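Local coordinates for protein 2,3-dihydroxybenzoate-AMP ligase (Mycobacterium smegmatis, PDB 5KEI) that is a member of the ANL superfamily of AMP-binding enzymes, built from a large N-terminal region and a smaller C-terminal domain, at residues His479-Val488 with Ile499-Val510; Pro509-Ala517 with His527-Pro535. All coordinates share one frame; numbering follows the deposited sequence.

Interaction 1. Residues His479-Val488 with Ile499-Val510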
ATOM      1  N   HIS A 479       0.996 -18.320 -13.728  1.00 46.90           N
ATOM      2  CA  HIS A 479       0.820 -19.751 -13.962  1.00 42.04           C
ATOM      3  C   HIS A 479       1.254 -20.520 -12.707  1.00 46.48           C
ATOM      4  O   HIS A 479       2.336 -20.262 -12.141  1.00 46.92           O
ATOM      5  CB  HIS A 479       1.633 -20.180 -15.181  1.00 41.74           C
ATOM      6  CG  HIS A 479       1.204 -21.474 -15.795  1.00 42.95           C
ATOM      7  ND1 HIS A 479       1.409 -22.695 -15.189  1.00 49.65           N
ATOM      8  CD2 HIS A 479       0.623 -21.742 -16.991  1.00 47.13           C
ATOM      9  CE1 HIS A 479       0.951 -23.657 -15.972  1.00 45.45           C
ATOM     10  NE2 HIS A 479       0.474 -23.107 -17.075  1.00 46.28           N
ATOM     11  N   PRO A 480       0.404 -21.459 -12.254  1.00 48.86           N
ATOM     12  CA  PRO A 480       0.673 -22.289 -11.068  1.00 47.06           C
ATOM     13  C   PRO A 480       1.901 -23.188 -11.226  1.00 44.77           C
ATOM     14  O   PRO A 480       2.461 -23.643 -10.230  1.00 51.91           O
ATOM     15  CB  PRO A 480      -0.602 -23.130 -10.931  1.00 45.91           C
ATOM     16  CG  PRO A 480      -1.210 -23.127 -12.302  1.00 46.25           C
ATOM     17  CD  PRO A 480      -0.899 -21.772 -12.862  1.00 47.48           C
ATOM     18  N   SER A 481       2.319 -23.438 -12.460  1.00 44.05           N
ATOM     19  CA  SER A 481       3.495 -24.268 -12.696  1.00 45.54           C
ATOM     20  C   SER A 481       4.783 -23.453 -12.746  1.00 41.08           C
ATOM     21  O   SER A 481       5.867 -24.000 -12.577  1.00 41.86           O
ATOM     22  CB  SER A 481       3.334 -25.076 -13.987  1.00 47.10           C
ATOM     23  OG  SER A 481       2.309 -26.054 -13.853  1.00 43.31           O
ATOM     24  N   VAL A 482       4.664 -22.148 -12.970  1.00 39.92           N
ATOM     25  CA  VAL A 482       5.835 -21.276 -12.985  1.00 39.21           C
ATOM     26  C   VAL A 482       6.121 -20.693 -11.595  1.00 45.08           C
ATOM     27  O   VAL A 482       5.377 -19.830 -11.083  1.00 40.23           O
ATOM     28  CB  VAL A 482       5.672 -20.120 -13.986  1.00 36.79           C
ATOM     29  CG1 VAL A 482       6.949 -19.290 -14.046  1.00 31.86           C
ATOM     30  CG2 VAL A 482       5.306 -20.651 -15.363  1.00 41.07           C
ATOM     31  N   TRP A 483       7.198 -21.184 -10.986  1.00 44.54           N
ATOM     32  CA  TRP A 483       7.641 -20.679  -9.699  1.00 42.55           C
ATOM     33  C   TRP A 483       8.361 -19.349  -9.863  1.00 39.58           C
ATOM     34  O   TRP A 483       7.901 -18.344  -9.344  1.00 40.40           O
ATOM     35  CB  TRP A 483       8.559 -21.678  -9.000  1.00 42.90           C
ATOM     36  CG  TRP A 483       8.966 -21.197  -7.631  1.00 46.25           C
ATOM     37  CD1 TRP A 483      10.179 -20.674  -7.268  1.00 42.52           C
ATOM     38  CD2 TRP A 483       8.150 -21.173  -6.454  1.00 42.01           C
ATOM     39  NE1 TRP A 483      10.166 -20.332  -5.935  1.00 39.37           N
ATOM     40  CE2 TRP A 483       8.930 -20.636  -5.409  1.00 46.02           C
ATOM     41  CE3 TRP A 483       6.835 -21.567  -6.174  1.00 44.44           C
ATOM     42  CZ2 TRP A 483       8.445 -20.481  -4.106  1.00 45.42           C
ATOM     43  CZ3 TRP A 483       6.355 -21.416  -4.884  1.00 43.06           C
ATOM     44  CH2 TRP A 483       7.155 -20.874  -3.870  1.00 39.88           C
ATOM     45  N   ALA A 484       9.501 -19.370 -10.561  1.00 42.54           N
ATOM     46  CA  ALA A 484      10.267 -18.170 -10.923  1.00 39.60           C
ATOM     47  C   ALA A 484      10.366 -18.074 -12.453  1.00 42.71           C
ATOM     48  O   ALA A 484      10.272 -19.090 -13.139  1.00 43.73           O
ATOM     49  CB  ALA A 484      11.655 -18.207 -10.299  1.00 34.23           C
ATOM     50  N   ALA A 485      10.543 -16.870 -12.992  1.00 43.52           N
ATOM     51  CA  ALA A 485      10.639 -16.698 -14.445  1.00 36.31           C
ATOM     52  C   ALA A 485      11.613 -15.593 -14.813  1.00 38.23           C
ATOM     53  O   ALA A 485      11.729 -14.603 -14.097  1.00 45.65           O
ATOM     54  CB  ALA A 485       9.273 -16.401 -15.045  1.00 31.06           C
ATOM     55  N   ALA A 486      12.314 -15.763 -15.930  1.00 36.86           N
ATOM     56  CA  ALA A 486      13.175 -14.708 -16.468  1.00 41.20           C
ATOM     57  C   ALA A 486      13.057 -14.605 -17.998  1.00 38.24           C
ATOM     58  O   ALA A 486      13.350 -15.553 -18.719  1.00 38.51           O
ATOM     59  CB  ALA A 486      14.620 -14.946 -16.062  1.00 40.78           C
ATOM     60  N   ALA A 487      12.596 -13.455 -18.482  1.00 37.73           N
ATOM     61  CA  ALA A 487      12.528 -13.198 -19.914  1.00 36.86           C
ATOM     62  C   ALA A 487      13.846 -12.569 -20.319  1.00 41.21           C
ATOM     63  O   ALA A 487      14.234 -11.517 -19.810  1.00 45.00           O
ATOM     64  CB  ALA A 487      11.345 -12.290 -20.273  1.00 29.07           C
ATOM     65  N   VAL A 488      14.556 -13.239 -21.211  1.00 35.59           N
ATOM     66  CA  VAL A 488      15.902 -12.832 -21.558  1.00 35.87           C
ATOM     67  C   VAL A 488      15.988 -12.554 -23.068  1.00 42.39           C
ATOM     68  O   VAL A 488      15.254 -13.149 -23.870  1.00 38.73           O
ATOM     69  CB  VAL A 488      16.914 -13.918 -21.125  1.00 38.46           C
ATOM     70  CG1 VAL A 488      18.302 -13.405 -21.231  1.00 47.17           C
ATOM     71  CG2 VAL A 488      16.645 -14.341 -19.676  1.00 39.21           C
ATOM     72  N   ILE A 499      12.961 -13.578 -27.557  1.00 37.75           N
ATOM     73  CA  ILE A 499      12.602 -13.710 -26.155  1.00 40.13           C
ATOM     74  C   ILE A 499      12.774 -15.155 -25.627  1.00 38.96           C
ATOM     75  O   ILE A 499      12.031 -16.062 -25.997  1.00 36.09           O
ATOM     76  CB  ILE A 499      11.147 -13.247 -25.925  1.00 37.78           C
ATOM     77  CG1 ILE A 499      10.984 -11.755 -26.268  1.00 38.40           C
ATOM     78  CG2 ILE A 499      10.744 -13.503 -24.492  1.00 38.01           C
ATOM     79  CD1 ILE A 499       9.529 -11.277 -26.276  1.00 34.28           C
ATOM     80  N   CYS A 500      13.755 -15.366 -24.755  1.00 40.84           N
ATOM     81  CA  CYS A 500      13.880 -16.667 -24.116  1.00 37.94           C
ATOM     82  C   CYS A 500      13.361 -16.660 -22.678  1.00 38.46           C
ATOM     83  O   CYS A 500      13.891 -15.951 -21.807  1.00 37.52           O
ATOM     84  CB  CYS A 500      15.324 -17.147 -24.134  1.00 37.89           C
ATOM     85  SG  CYS A 500      15.407 -18.906 -23.793  1.00 64.93           S
ATOM     86  N   ALA A 501      12.317 -17.453 -22.443  1.00 35.32           N
ATOM     87  CA  ALA A 501      11.750 -17.611 -21.105  1.00 38.89           C
ATOM     88  C   ALA A 501      12.460 -18.731 -20.365  1.00 38.28           C
ATOM     89  O   ALA A 501      12.246 -19.916 -20.625  1.00 37.31           O
ATOM     90  CB  ALA A 501      10.248 -17.878 -21.162  1.00 31.95           C
ATOM     91  N   VAL A 502      13.329 -18.323 -19.457  1.00 39.63           N
ATOM     92  CA  VAL A 502      13.998 -19.230 -18.555  1.00 42.01           C
ATOM     93  C   VAL A 502      13.154 -19.369 -17.282  1.00 41.94           C
ATOM     94  O   VAL A 502      12.979 -18.416 -16.527  1.00 39.63           O
ATOM     95  CB  VAL A 502      15.420 -18.733 -18.222  1.00 42.37           C
ATOM     96  CG1 VAL A 502      16.183 -19.810 -17.490  1.00 43.24           C
ATOM     97  CG2 VAL A 502      16.136 -18.351 -19.494  1.00 32.78           C
ATOM     98  N   VAL A 503      12.639 -20.567 -17.051  1.00 42.27           N
ATOM     99  CA  VAL A 503      11.637 -20.781 -16.026  1.00 41.37           C
ATOM    100  C   VAL A 503      12.057 -21.830 -14.984  1.00 44.20           C
ATOM    101  O   VAL A 503      12.627 -22.863 -15.335  1.00 41.53           O
ATOM    102  CB  VAL A 503      10.304 -21.220 -16.686  1.00 45.33           C
ATOM    103  CG1 VAL A 503       9.283 -21.715 -15.635  1.00 44.88           C
ATOM    104  CG2 VAL A 503       9.739 -20.094 -17.533  1.00 35.19           C
ATOM    105  N   VAL A 504      11.776 -21.560 -13.709  1.00 44.59           N
ATOM    106  CA  VAL A 504      11.835 -22.595 -12.677  1.00 40.92           C
ATOM    107  C   VAL A 504      10.436 -23.139 -12.436  1.00 42.15           C
ATOM    108  O   VAL A 504       9.566 -22.419 -11.943  1.00 42.85           O
ATOM    109  CB  VAL A 504      12.404 -22.067 -11.361  1.00 41.79           C
ATOM    110  CG1 VAL A 504      12.338 -23.147 -10.270  1.00 42.15           C
ATOM    111  CG2 VAL A 504      13.816 -21.574 -11.567  1.00 43.79           C
ATOM    112  N   PHE A 505      10.219 -24.405 -12.784  1.00 42.41           N
ATOM    113  CA  PHE A 505       8.892 -25.003 -12.679  1.00 42.87           C
ATOM    114  C   PHE A 505       8.579 -25.502 -11.289  1.00 47.05           C
ATOM    115  O   PHE A 505       9.472 -25.879 -10.519  1.00 46.97           O
ATOM    116  CB  PHE A 505       8.730 -26.168 -13.650  1.00 52.12           C
ATOM    117  CG  PHE A 505       8.532 -25.752 -15.073  1.00 52.06           C
ATOM    118  CD1 PHE A 505       7.346 -25.168 -15.474  1.00 48.88           C
ATOM    119  CD2 PHE A 505       9.524 -25.975 -16.021  1.00 55.12           C
ATOM    120  CE1 PHE A 505       7.154 -24.799 -16.792  1.00 52.23           C
ATOM    121  CE2 PHE A 505       9.342 -25.608 -17.337  1.00 50.06           C
ATOM    122  CZ  PHE A 505       8.152 -25.019 -17.723  1.00 53.37           C
ATOM    123  N   ASN A 506       7.288 -25.528 -10.985  1.00 52.89           N
ATOM    124  CA  ASN A 506       6.813 -26.022  -9.703  1.00 54.10           C
ATOM    125  C   ASN A 506       6.675 -27.541  -9.688  1.00 61.82           C
ATOM    126  O   ASN A 506       7.485 -28.251  -9.088  1.00 63.12           O
ATOM    127  CB  ASN A 506       5.477 -25.386  -9.370  1.00 52.24           C
ATOM    128  CG  ASN A 506       5.425 -24.894  -7.970  1.00 53.46           C
ATOM    129  OD1 ASN A 506       6.127 -25.399  -7.093  1.00 65.45           O
ATOM    130  ND2 ASN A 506       4.593 -23.903  -7.735  1.00 60.24           N
ATOM    131  N   GLY A 507       5.636 -28.033 -10.352  1.00 61.36           N
ATOM    132  CA  GLY A 507       5.482 -29.457 -10.566  1.00 63.41           C
ATOM    133  C   GLY A 507       6.113 -29.845 -11.890  1.00 71.79           C
ATOM    134  O   GLY A 507       7.188 -29.339 -12.241  1.00 68.81           O
ATOM    135  N   PRO A 508       5.451 -30.741 -12.639  1.00 72.68           N
ATOM    136  CA  PRO A 508       5.963 -31.175 -13.943  1.00 74.78           C
ATOM    137  C   PRO A 508       5.987 -30.009 -14.929  1.00 72.18           C
ATOM    138  O   PRO A 508       5.080 -29.171 -14.886  1.00 73.48           O
ATOM    139  CB  PRO A 508       4.960 -32.254 -14.383  1.00 75.97           C
ATOM    140  CG  PRO A 508       4.236 -32.652 -13.137  1.00 73.55           C
ATOM    141  CD  PRO A 508       4.178 -31.405 -12.306  1.00 70.85           C
ATOM    142  N   PRO A 509       7.012 -29.948 -15.799  1.00 65.51           N
ATOM    143  CA  PRO A 509       7.118 -28.788 -16.683  1.00 59.75           C
ATOM    144  C   PRO A 509       5.958 -28.685 -17.663  1.00 58.19           C
ATOM    145  O   PRO A 509       5.181 -29.619 -17.860  1.00 59.22           O
ATOM    146  CB  PRO A 509       8.449 -29.018 -17.408  1.00 58.57           C
ATOM    147  CG  PRO A 509       8.709 -30.461 -17.286  1.00 60.03           C
ATOM    148  CD  PRO A 509       8.143 -30.873 -15.972  1.00 59.25           C
ATOM    149  N   VAL A 510       5.845 -27.509 -18.258  1.00 60.01           N
ATOM    150  CA  VAL A 510       4.754 -27.176 -19.149  1.00 52.26           C
ATOM    151  C   VAL A 510       5.378 -26.762 -20.475  1.00 49.66           C
ATOM    152  O   VAL A 510       6.446 -26.162 -20.487  1.00 51.51           O
ATOM    153  CB  VAL A 510       3.875 -26.061 -18.520  1.00 53.91           C
ATOM    154  CG1 VAL A 510       3.332 -25.115 -19.555  1.00 53.18           C
ATOM    155  CG2 VAL A 510       2.756 -26.676 -17.674  1.00 55.10           C
TER

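Interaction 2. Residues Pro509-Ala517 with His527-Pro535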
ATOM      1  N   PRO A 509       7.012 -29.948 -15.799  1.00 65.51           N
ATOM      2  CA  PRO A 509       7.118 -28.788 -16.683  1.00 59.75           C
ATOM      3  C   PRO A 509       5.958 -28.685 -17.663  1.00 58.19           C
ATOM      4  O   PRO A 509       5.181 -29.619 -17.860  1.00 59.22           O
ATOM      5  CB  PRO A 509       8.449 -29.018 -17.408  1.00 58.57           C
ATOM      6  CG  PRO A 509       8.709 -30.461 -17.286  1.00 60.03           C
ATOM      7  CD  PRO A 509       8.143 -30.873 -15.972  1.00 59.25           C
ATOM      8  N   VAL A 510       5.845 -27.509 -18.258  1.00 60.01           N
ATOM      9  CA  VAL A 510       4.754 -27.176 -19.149  1.00 52.26           C
ATOM     10  C   VAL A 510       5.378 -26.762 -20.475  1.00 49.66           C
ATOM     11  O   VAL A 510       6.446 -26.162 -20.487  1.00 51.51           O
ATOM     12  CB  VAL A 510       3.875 -26.061 -18.520  1.00 53.91           C
ATOM     13  CG1 VAL A 510       3.332 -25.115 -19.555  1.00 53.18           C
ATOM     14  CG2 VAL A 510       2.756 -26.676 -17.674  1.00 55.10           C
ATOM     15  N   SER A 511       4.743 -27.109 -21.591  1.00 49.93           N
ATOM     16  CA  SER A 511       5.298 -26.780 -22.906  1.00 47.31           C
ATOM     17  C   SER A 511       5.106 -25.306 -23.255  1.00 44.71           C
ATOM     18  O   SER A 511       4.258 -24.631 -22.674  1.00 43.99           O
ATOM     19  CB  SER A 511       4.661 -27.647 -23.990  1.00 46.40           C
ATOM     20  OG  SER A 511       3.328 -27.241 -24.241  1.00 49.57           O
ATOM     21  N   LEU A 512       5.888 -24.819 -24.212  1.00 42.92           N
ATOM     22  CA  LEU A 512       5.801 -23.429 -24.627  1.00 38.95           C
ATOM     23  C   LEU A 512       4.393 -23.111 -25.112  1.00 42.81           C
ATOM     24  O   LEU A 512       3.872 -22.023 -24.870  1.00 42.18           O
ATOM     25  CB  LEU A 512       6.821 -23.128 -25.726  1.00 42.18           C
ATOM     26  CG  LEU A 512       6.912 -21.678 -26.227  1.00 46.49           C
ATOM     27  CD1 LEU A 512       7.563 -20.781 -25.172  1.00 43.88           C
ATOM     28  CD2 LEU A 512       7.648 -21.568 -27.568  1.00 39.19           C
ATOM     29  N   ALA A 513       3.765 -24.069 -25.781  1.00 43.35           N
ATOM     30  CA  ALA A 513       2.448 -23.824 -26.345  1.00 43.42           C
ATOM     31  C   ALA A 513       1.411 -23.669 -25.245  1.00 41.34           C
ATOM     32  O   ALA A 513       0.454 -22.917 -25.387  1.00 44.03           O
ATOM     33  CB  ALA A 513       2.056 -24.935 -27.298  1.00 38.59           C
ATOM     34  N   GLU A 514       1.603 -24.369 -24.137  1.00 40.74           N
ATOM     35  CA  GLU A 514       0.716 -24.182 -22.999  1.00 47.62           C
ATOM     36  C   GLU A 514       0.934 -22.799 -22.371  1.00 42.55           C
ATOM     37  O   GLU A 514      -0.026 -22.057 -22.149  1.00 46.31           O
ATOM     38  CB  GLU A 514       0.909 -25.309 -21.981  1.00 48.42           C
ATOM     39  CG  GLU A 514       0.387 -26.667 -22.493  1.00 52.94           C
ATOM     40  CD  GLU A 514       1.147 -27.876 -21.944  1.00 59.40           C
ATOM     41  OE1 GLU A 514       1.652 -27.814 -20.798  1.00 60.86           O
ATOM     42  OE2 GLU A 514       1.237 -28.892 -22.669  1.00 58.34           O
ATOM     43  N   LEU A 515       2.187 -22.435 -22.126  1.00 40.83           N
ATOM     44  CA  LEU A 515       2.505 -21.092 -21.643  1.00 39.82           C
ATOM     45  C   LEU A 515       1.982 -20.016 -22.593  1.00 41.17           C
ATOM     46  O   LEU A 515       1.480 -18.985 -22.146  1.00 42.43           O
ATOM     47  CB  LEU A 515       4.013 -20.935 -21.440  1.00 39.45           C
ATOM     48  CG  LEU A 515       4.537 -21.605 -20.164  1.00 46.99           C
ATOM     49  CD1 LEU A 515       6.039 -21.435 -19.989  1.00 43.29           C
ATOM     50  CD2 LEU A 515       3.806 -21.059 -18.953  1.00 44.10           C
ATOM     51  N   HIS A 516       2.098 -20.253 -23.900  1.00 41.52           N
ATOM     52  CA  HIS A 516       1.536 -19.340 -24.905  1.00 40.24           C
ATOM     53  C   HIS A 516       0.015 -19.197 -24.757  1.00 39.41           C
ATOM     54  O   HIS A 516      -0.524 -18.097 -24.818  1.00 40.36           O
ATOM     55  CB  HIS A 516       1.874 -19.819 -26.326  1.00 42.17           C
ATOM     56  CG  HIS A 516       3.143 -19.247 -26.880  1.00 40.40           C
ATOM     57  ND1 HIS A 516       3.178 -18.482 -28.029  1.00 42.35           N
ATOM     58  CD2 HIS A 516       4.424 -19.328 -26.450  1.00 41.34           C
ATOM     59  CE1 HIS A 516       4.421 -18.123 -28.277  1.00 41.78           C
ATOM     60  NE2 HIS A 516       5.201 -18.620 -27.330  1.00 36.61           N
ATOM     61  N   ALA A 517      -0.678 -20.312 -24.565  1.00 42.29           N
ATOM     62  CA  ALA A 517      -2.122 -20.275 -24.332  1.00 47.01           C
ATOM     63  C   ALA A 517      -2.468 -19.454 -23.078  1.00 49.34           C
ATOM     64  O   ALA A 517      -3.423 -18.675 -23.076  1.00 48.91           O
ATOM     65  CB  ALA A 517      -2.668 -21.688 -24.208  1.00 45.21           C
ATOM     66  N   HIS A 527       3.262 -10.982 -30.334  1.00 48.11           N
ATOM     67  CA  HIS A 527       4.501 -10.246 -30.565  1.00 44.53           C
ATOM     68  C   HIS A 527       5.271  -9.996 -29.273  1.00 47.62           C
ATOM     69  O   HIS A 527       6.332  -9.364 -29.289  1.00 42.52           O
ATOM     70  CB  HIS A 527       4.216  -8.913 -31.262  1.00 47.34           C
ATOM     71  CG  HIS A 527       3.363  -7.971 -30.461  1.00 54.81           C
ATOM     72  ND1 HIS A 527       3.791  -7.386 -29.288  1.00 50.36           N
ATOM     73  CD2 HIS A 527       2.115  -7.492 -30.685  1.00 54.78           C
ATOM     74  CE1 HIS A 527       2.840  -6.600 -28.818  1.00 54.31           C
ATOM     75  NE2 HIS A 527       1.813  -6.644 -29.648  1.00 52.66           N
ATOM     76  N   SER A 528       4.719 -10.476 -28.161  1.00 41.76           N
ATOM     77  CA  SER A 528       5.367 -10.366 -26.863  1.00 46.07           C
ATOM     78  C   SER A 528       5.421 -11.708 -26.146  1.00 45.53           C
ATOM     79  O   SER A 528       5.621 -11.761 -24.933  1.00 43.51           O
ATOM     80  CB  SER A 528       4.650  -9.337 -25.980  1.00 46.21           C
ATOM     81  OG  SER A 528       4.880  -8.017 -26.432  1.00 51.86           O
ATOM     82  N   ARG A 529       5.234 -12.796 -26.883  1.00 43.42           N
ATOM     83  CA  ARG A 529       5.298 -14.108 -26.266  1.00 42.27           C
ATOM     84  C   ARG A 529       6.686 -14.684 -26.476  1.00 39.61           C
ATOM     85  O   ARG A 529       7.344 -14.350 -27.460  1.00 38.27           O
ATOM     86  CB  ARG A 529       4.214 -15.013 -26.830  1.00 41.35           C
ATOM     87  CG  ARG A 529       2.817 -14.467 -26.620  1.00 41.54           C
ATOM     88  CD  ARG A 529       1.776 -15.452 -27.105  1.00 44.64           C
ATOM     89  NE  ARG A 529       0.480 -14.813 -27.269  1.00 47.83           N
ATOM     90  CZ  ARG A 529      -0.439 -15.214 -28.136  1.00 48.97           C
ATOM     91  NH1 ARG A 529      -0.195 -16.260 -28.917  1.00 50.12           N
ATOM     92  NH2 ARG A 529      -1.593 -14.568 -28.224  1.00 47.57           N
ATOM     93  N   PRO A 530       7.158 -15.519 -25.535  1.00 36.77           N
ATOM     94  CA  PRO A 530       8.535 -16.020 -25.642  1.00 42.24           C
ATOM     95  C   PRO A 530       8.706 -16.925 -26.859  1.00 39.58           C
ATOM     96  O   PRO A 530       7.799 -17.704 -27.146  1.00 40.80           O
ATOM     97  CB  PRO A 530       8.739 -16.825 -24.345  1.00 35.63           C
ATOM     98  CG  PRO A 530       7.551 -16.569 -23.504  1.00 34.28           C
ATOM     99  CD  PRO A 530       6.439 -16.138 -24.414  1.00 36.75           C
ATOM    100  N   ASP A 531       9.839 -16.823 -27.546  1.00 35.35           N
ATOM    101  CA  ASP A 531      10.129 -17.683 -28.685  1.00 36.76           C
ATOM    102  C   ASP A 531      10.622 -19.063 -28.225  1.00 41.32           C
ATOM    103  O   ASP A 531      10.492 -20.062 -28.948  1.00 35.58           O
ATOM    104  CB  ASP A 531      11.175 -17.036 -29.603  1.00 35.40           C
ATOM    105  CG  ASP A 531      10.798 -15.626 -30.028  1.00 37.43           C
ATOM    106  OD1 ASP A 531       9.933 -15.475 -30.925  1.00 31.97           O
ATOM    107  OD2 ASP A 531      11.379 -14.666 -29.463  1.00 41.19           O
ATOM    108  N   ALA A 532      11.193 -19.118 -27.024  1.00 42.48           N
ATOM    109  CA  ALA A 532      11.748 -20.372 -26.514  1.00 38.39           C
ATOM    110  C   ALA A 532      11.566 -20.487 -25.013  1.00 39.72           C
ATOM    111  O   ALA A 532      11.499 -19.487 -24.304  1.00 41.81           O
ATOM    112  CB  ALA A 532      13.215 -20.489 -26.879  1.00 41.88           C
ATOM    113  N   LEU A 533      11.480 -21.717 -24.530  1.00 46.58           N
ATOM    114  CA  LEU A 533      11.285 -21.968 -23.111  1.00 40.96           C
ATOM    115  C   LEU A 533      12.413 -22.848 -22.585  1.00 45.60           C
ATOM    116  O   LEU A 533      12.694 -23.898 -23.160  1.00 47.46           O
ATOM    117  CB  LEU A 533       9.930 -22.624 -22.880  1.00 38.87           C
ATOM    118  CG  LEU A 533       9.694 -23.232 -21.506  1.00 46.41           C
ATOM    119  CD1 LEU A 533       9.484 -22.134 -20.471  1.00 40.39           C
ATOM    120  CD2 LEU A 533       8.508 -24.161 -21.574  1.00 45.23           C
ATOM    121  N   VAL A 534      13.080 -22.425 -21.514  1.00 46.28           N
ATOM    122  CA  VAL A 534      14.203 -23.206 -20.979  1.00 42.84           C
ATOM    123  C   VAL A 534      14.103 -23.353 -19.460  1.00 45.38           C
ATOM    124  O   VAL A 534      14.154 -22.362 -18.733  1.00 44.36           O
ATOM    125  CB  VAL A 534      15.564 -22.574 -21.358  1.00 46.64           C
ATOM    126  CG1 VAL A 534      16.674 -23.139 -20.508  1.00 43.62           C
ATOM    127  CG2 VAL A 534      15.869 -22.788 -22.836  1.00 46.45           C
ATOM    128  N   PRO A 535      13.923 -24.596 -18.977  1.00 45.44           N
ATOM    129  CA  PRO A 535      13.839 -24.870 -17.537  1.00 49.09           C
ATOM    130  C   PRO A 535      15.197 -24.893 -16.832  1.00 48.89           C
ATOM    131  O   PRO A 535      16.187 -25.383 -17.366  1.00 50.58           O
ATOM    132  CB  PRO A 535      13.175 -26.255 -17.478  1.00 44.86           C
ATOM    133  CG  PRO A 535      12.549 -26.442 -18.828  1.00 53.51           C
ATOM    134  CD  PRO A 535      13.473 -25.747 -19.773  1.00 45.79           C
TER

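Interaction 1. Residues His479-Val488 with Ile499-Val510
Two residues of strand 482-492, Trp483 and Ala484, sit opposite the single residue Val504, which makes a classic beta bulge. Two backbone donors share Val504 O. Trp483 N lies 2.8 Å from Val504 O, nearly in line with the C=O bond. Ala484 N makes a weak second bond to Val504 O, at 3.3 Å. From Ala484 onward the antiparallel pairing is regular, with hydrogen-bonded pairs Ala484-Val504, Ala486-Val502 and Val488-Cys500. Val482 CG1, anti to the backbone N (chi1 -176°), reaches Val503 CG1 at 3.7 Å, and the two side chains meet nearly perpendicular. Val503 CG1 also sits over the centre of one face of the Phe505 ring, and Pro509 CA covers the opposite face.

Asn506 holds the type I turn His479-Val482 twice. Asn506 N donates to Ser481 O at 2.6 Å, and Asn506 ND2 to Pro480 O at 3.3 Å. Asn506 ND2 also comes to the edge of the Trp483 ring, 3.6 Å from Trp483 CE3. Glu423 accepts from Trp483 NE1. On the Ala486, Val488 and Val502 face, Ile552 of helix 549-553 packs against the sheet. The whole is a bulged antiparallel beta hairpin in the C-terminal domain of an ANL enzyme.

Interaction 2. Residues Pro509-Ala517 with His527-Pro535
Leu533 reaches from its strand to the first turn of helix 512-521, and most of its atoms meet something there. Leu533 CB lies 3.8 Å from Leu512 CD1, and the two side chains run antiparallel alongside each other. CG stands anti to the backbone N (chi1 167°), which sends the branch toward the helix. From there the two methyls part. Leu533 CD1 touches Leu515 CD1 at 3.5 Å, where the leucines lie roughly perpendicular. Leu533 CD2 goes to the chain just before the helix, 3.1 Å from Val510 O and 3.8 Å from Leu512 N. This methyl packs mainly against backbone, with Leu515 CD1 also close by. Ser511 is the N-cap here, and with Glu514 it forms a capping box held by weak bonds.

Leu512 continues the apolar contact along the loop. Its CD1 also meets Pro530 CB, and Leu512 CD2 lies 3.5 Å from Asp531 O.

One turn further on, His516 supplies the polar grip. His516 NE2 donates to Pro530 O at 2.8 Å, with an N-H...O angle of 161°. The acceptor lies in the ring plane, and the donor in the carbonyl plane, which helps to hold the ring's rotation. Arg529 CB then rests over one face of the ring, 3.8 Å from the His516 centroid, in a CH-pi contact. The extended arginine chain runs on past the ring, with Arg529 CD 3.5 Å from His516 ND1. Arg529 NH2 is hydrogen-bonded to Val524 O.

Strand 498-505 runs beside strand 532-535 in the sheet. Leu533 packs on Val503 and Pro530 on Ala501, while Leu515 touches His479. The contact thus lays helix 512-521 across strand 532-535, within the beta-alpha-beta unit of strand 498-505, this helix and this strand.

In the fold
From the N terminus, strand 482-492 comes first, and interaction 1 closes a short loop by folding strand 498-505 back against it. The chain then leaves the sheet through Pro509 and Val510, which belong to both contacts, and enters helix 512-521. Interaction 2 closes the next loop, bringing the chain back as strand 532-535. The two loops follow in series and do not cross. Strand 498-505 lies in the middle of the three-stranded sheet and joins them directly: Asp531 OD2 is 2.7 Å from Ile499 N, and Val534 N is 2.8 Å from Ala501 O. Hairpin, helix 512-521 and strand 532-535 are thereby tied together within the C-terminal domain.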